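Local coordinates for penicillin-binding protein 2B (Streptococcus pneumoniae, PDB 2WAD), which forms peptide cross-links between adjacent glycan strands of cell-wall peptidoglycan, probably as part of the elongasome that builds peripheral wall, and binds penicillin, at residues Ala117-Ala122 / Tyr176-Leu181. Residues are numbered along the deposited sequence; the frame is centred on the assembly and turned at random.
Sequences ADYYLA and YLFSQL
Tyr119 and Phe178 meet where helix 113-121 packs on helix 169-182, the two backbones coming closest at this pair with 7.3 Å between their CA atoms. This is helix-to-helix packing inside the N-terminal dimerisation domain, away from the catalytic serine, and its centre is a T-shaped (edge-to-face) aromatic pair. Phe178 contributes more than half of the surface buried between the two segments: with CG anti to the backbone N (chi1 179°), its ring reaches across to the neighbouring helix. The edge of Tyr119 is directed at one face of this ring, CD1 lying 4.2 Å from Phe178 CG, displaced toward the rim, with the planes at 89° and the centroids 5.8 Å apart. A phenylalanine suits the buried side, having no polar group to satisfy. Tyrosine suits the partly exposed one, because its ring edge can meet Phe178 while its OH hydrogen-bonds to Glu174, an acid of the same helix as Phe178. Lys94 of helix 90-100 touches both aromatic side chains. Farther along, the small Ala122 meets the far end of the phenyl ring, its CB 4.2 Å from Phe178 CZ, and it also rests on Ala90. The adjacent ring carbon, Phe178 CE2, lies 4.1 Å from Tyr119 CA.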
ATOM      1  N   ALA A 117      -3.303 -39.561  11.461  1.00 51.19           N
ATOM      2  CA  ALA A 117      -3.239 -40.763  10.634  1.00 51.35           C
ATOM      3  C   ALA A 117      -1.786 -41.136  10.347  1.00 50.17           C
ATOM      4  O   ALA A 117      -1.433 -42.317  10.295  1.00 49.90           O
ATOM      5  CB  ALA A 117      -4.004 -40.556   9.343  1.00 51.60           C
ATOM      6  N   ASP A 118      -0.960 -40.108  10.174  1.00 49.63           N
ATOM      7  CA  ASP A 118       0.481 -40.255  10.032  1.00 48.35           C
ATOM      8  C   ASP A 118       1.113 -40.956  11.227  1.00 47.57           C
ATOM      9  O   ASP A 118       1.774 -41.985  11.067  1.00 46.17           O
ATOM     10  CB  ASP A 118       1.129 -38.892   9.814  1.00 48.72           C
ATOM     11  CG  ASP A 118       1.063 -38.446   8.368  1.00 48.13           C
ATOM     12  OD1 ASP A 118       0.669 -39.252   7.502  1.00 51.01           O
ATOM     13  OD2 ASP A 118       1.430 -37.289   8.098  1.00 50.59           O
ATOM     14  N   TYR A 119       0.894 -40.407  12.421  1.00 48.11           N
ATOM     15  CA  TYR A 119       1.392 -41.018  13.655  1.00 45.74           C
ATOM     16  C   TYR A 119       0.912 -42.454  13.796  1.00 45.29           C
ATOM     17  O   TYR A 119       1.664 -43.350  14.183  1.00 45.74           O
ATOM     18  CB  TYR A 119       0.934 -40.205  14.868  1.00 45.45           C
ATOM     19  CG  TYR A 119       1.380 -40.794  16.184  1.00 44.64           C
ATOM     20  CD1 TYR A 119       2.638 -40.512  16.700  1.00 48.72           C
ATOM     21  CD2 TYR A 119       0.548 -41.630  16.915  1.00 43.89           C
ATOM     22  CE1 TYR A 119       3.055 -41.048  17.904  1.00 45.25           C
ATOM     23  CE2 TYR A 119       0.951 -42.156  18.127  1.00 44.76           C
ATOM     24  CZ  TYR A 119       2.208 -41.865  18.610  1.00 45.18           C
ATOM     25  OH  TYR A 119       2.634 -42.387  19.808  1.00 52.20           O
ATOM     26  N   TYR A 120      -0.356 -42.678  13.476  1.00 45.11           N
ATOM     27  CA  TYR A 120      -0.961 -43.998  13.642  1.00 44.79           C
ATOM     28  C   TYR A 120      -0.323 -45.031  12.714  1.00 46.37           C
ATOM     29  O   TYR A 120      -0.095 -46.182  13.102  1.00 44.40           O
ATOM     30  CB  TYR A 120      -2.475 -43.904  13.411  1.00 43.20           C
ATOM     31  CG  TYR A 120      -3.182 -45.237  13.430  1.00 44.64           C
ATOM     32  CD1 TYR A 120      -3.324 -45.952  14.613  1.00 43.69           C
ATOM     33  CD2 TYR A 120      -3.704 -45.787  12.262  1.00 45.56           C
ATOM     34  CE1 TYR A 120      -3.958 -47.179  14.635  1.00 44.83           C
ATOM     35  CE2 TYR A 120      -4.340 -47.023  12.274  1.00 43.86           C
ATOM     36  CZ  TYR A 120      -4.465 -47.704  13.460  1.00 48.08           C
ATOM     37  OH  TYR A 120      -5.096 -48.923  13.470  1.00 52.91           O
ATOM     38  N   LEU A 121      -0.040 -44.604  11.485  1.00 47.79           N
ATOM     39  CA  LEU A 121       0.538 -45.477  10.472  1.00 50.05           C
ATOM     40  C   LEU A 121       2.031 -45.717  10.694  1.00 51.93           C
ATOM     41  O   LEU A 121       2.624 -46.614  10.095  1.00 53.20           O
ATOM     42  CB  LEU A 121       0.303 -44.900   9.073  1.00 50.72           C
ATOM     43  CG  LEU A 121      -1.142 -44.738   8.593  1.00 49.29           C
ATOM     44  CD1 LEU A 121      -1.160 -44.170   7.193  1.00 54.56           C
ATOM     45  CD2 LEU A 121      -1.918 -46.047   8.667  1.00 45.29           C
ATOM     46  N   ALA A 122       2.625 -44.914  11.569  1.00 51.98           N
ATOM     47  CA  ALA A 122       4.042 -45.002  11.879  1.00 52.02           C
ATOM     48  C   ALA A 122       4.465 -46.390  12.329  1.00 52.96           C
ATOM     49  O   ALA A 122       5.612 -46.772  12.140  1.00 54.38           O
ATOM     50  CB  ALA A 122       4.410 -43.979  12.937  1.00 50.57           C
ATOM     51  N   TYR A 176       2.233 -34.519  18.696  1.00 45.48           N
ATOM     52  CA  TYR A 176       2.566 -33.166  18.261  1.00 43.04           C
ATOM     53  C   TYR A 176       4.024 -32.996  17.831  1.00 41.91           C
ATOM     54  O   TYR A 176       4.309 -32.429  16.783  1.00 44.53           O
ATOM     55  CB  TYR A 176       2.208 -32.157  19.355  1.00 42.69           C
ATOM     56  CG  TYR A 176       2.530 -30.729  18.974  1.00 44.41           C
ATOM     57  CD1 TYR A 176       1.791 -30.064  18.003  1.00 45.81           C
ATOM     58  CD2 TYR A 176       3.584 -30.057  19.576  1.00 41.85           C
ATOM     59  CE1 TYR A 176       2.084 -28.748  17.657  1.00 46.91           C
ATOM     60  CE2 TYR A 176       3.897 -28.763  19.239  1.00 46.14           C
ATOM     61  CZ  TYR A 176       3.143 -28.110  18.285  1.00 49.64           C
ATOM     62  OH  TYR A 176       3.473 -26.819  17.967  1.00 52.10           O
ATOM     63  N   LEU A 177       4.944 -33.470  18.663  1.00 42.46           N
ATOM     64  CA  LEU A 177       6.377 -33.420  18.388  1.00 42.54           C
ATOM     65  C   LEU A 177       6.784 -34.181  17.124  1.00 43.64           C
ATOM     66  O   LEU A 177       7.458 -33.611  16.260  1.00 44.57           O
ATOM     67  CB  LEU A 177       7.184 -33.897  19.603  1.00 39.51           C
ATOM     68  CG  LEU A 177       7.268 -32.842  20.720  1.00 42.35           C
ATOM     69  CD1 LEU A 177       7.855 -33.407  22.004  1.00 45.03           C
ATOM     70  CD2 LEU A 177       7.968 -31.530  20.331  1.00 32.46           C
ATOM     71  N   PHE A 178       6.381 -35.448  17.025  1.00 42.10           N
ATOM     72  CA  PHE A 178       6.483 -36.220  15.782  1.00 42.49           C
ATOM     73  C   PHE A 178       6.087 -35.422  14.525  1.00 45.28           C
ATOM     74  O   PHE A 178       6.876 -35.316  13.579  1.00 42.40           O
ATOM     75  CB  PHE A 178       5.616 -37.464  15.915  1.00 42.33           C
ATOM     76  CG  PHE A 178       5.611 -38.338  14.698  1.00 42.49           C
ATOM     77  CD1 PHE A 178       6.430 -39.448  14.638  1.00 35.33           C
ATOM     78  CD2 PHE A 178       4.766 -38.073  13.633  1.00 41.38           C
ATOM     79  CE1 PHE A 178       6.429 -40.272  13.531  1.00 38.81           C
ATOM     80  CE2 PHE A 178       4.752 -38.902  12.520  1.00 38.39           C
ATOM     81  CZ  PHE A 178       5.595 -40.004  12.470  1.00 36.44           C
ATOM     82  N   SER A 179       4.888 -34.833  14.528  1.00 45.04           N
ATOM     83  CA  SER A 179       4.405 -34.080  13.365  1.00 46.58           C
ATOM     84  C   SER A 179       5.438 -33.030  12.943  1.00 46.71           C
ATOM     85  O   SER A 179       5.765 -32.880  11.763  1.00 47.38           O
ATOM     86  CB  SER A 179       3.030 -33.444  13.632  1.00 46.51           C
ATOM     87  OG  SER A 179       2.191 -34.316  14.377  1.00 50.94           O
ATOM     88  N   GLN A 180       5.971 -32.309  13.922  1.00 47.66           N
ATOM     89  CA  GLN A 180       7.028 -31.336  13.674  1.00 46.63           C
ATOM     90  C   GLN A 180       8.247 -31.974  12.997  1.00 46.71           C
ATOM     91  O   GLN A 180       8.747 -31.440  12.012  1.00 46.40           O
ATOM     92  CB  GLN A 180       7.451 -30.701  14.999  1.00 47.80           C
ATOM     93  CG  GLN A 180       6.350 -29.945  15.722  1.00 50.87           C
ATOM     94  CD  GLN A 180       6.087 -28.611  15.081  1.00 57.17           C
ATOM     95  OE1 GLN A 180       6.989 -27.777  14.961  1.00 60.63           O
ATOM     96  NE2 GLN A 180       4.851 -28.405  14.642  1.00 62.02           N
ATOM     97  N   LEU A 181       8.739 -33.097  13.525  1.00 44.42           N
ATOM     98  CA  LEU A 181       9.913 -33.754  12.941  1.00 43.64           C
ATOM     99  C   LEU A 181       9.628 -34.295  11.538  1.00 43.68           C
ATOM    100  O   LEU A 181      10.411 -34.078  10.605  1.00 43.27           O
ATOM    101  CB  LEU A 181      10.460 -34.863  13.851  1.00 43.22           C
ATOM    102  CG  LEU A 181      10.748 -34.501  15.313  1.00 42.00           C
ATOM    103  CD1 LEU A 181      10.919 -35.748  16.123  1.00 33.58           C
ATOM    104  CD2 LEU A 181      11.949 -33.579  15.465  1.00 36.83           C
TER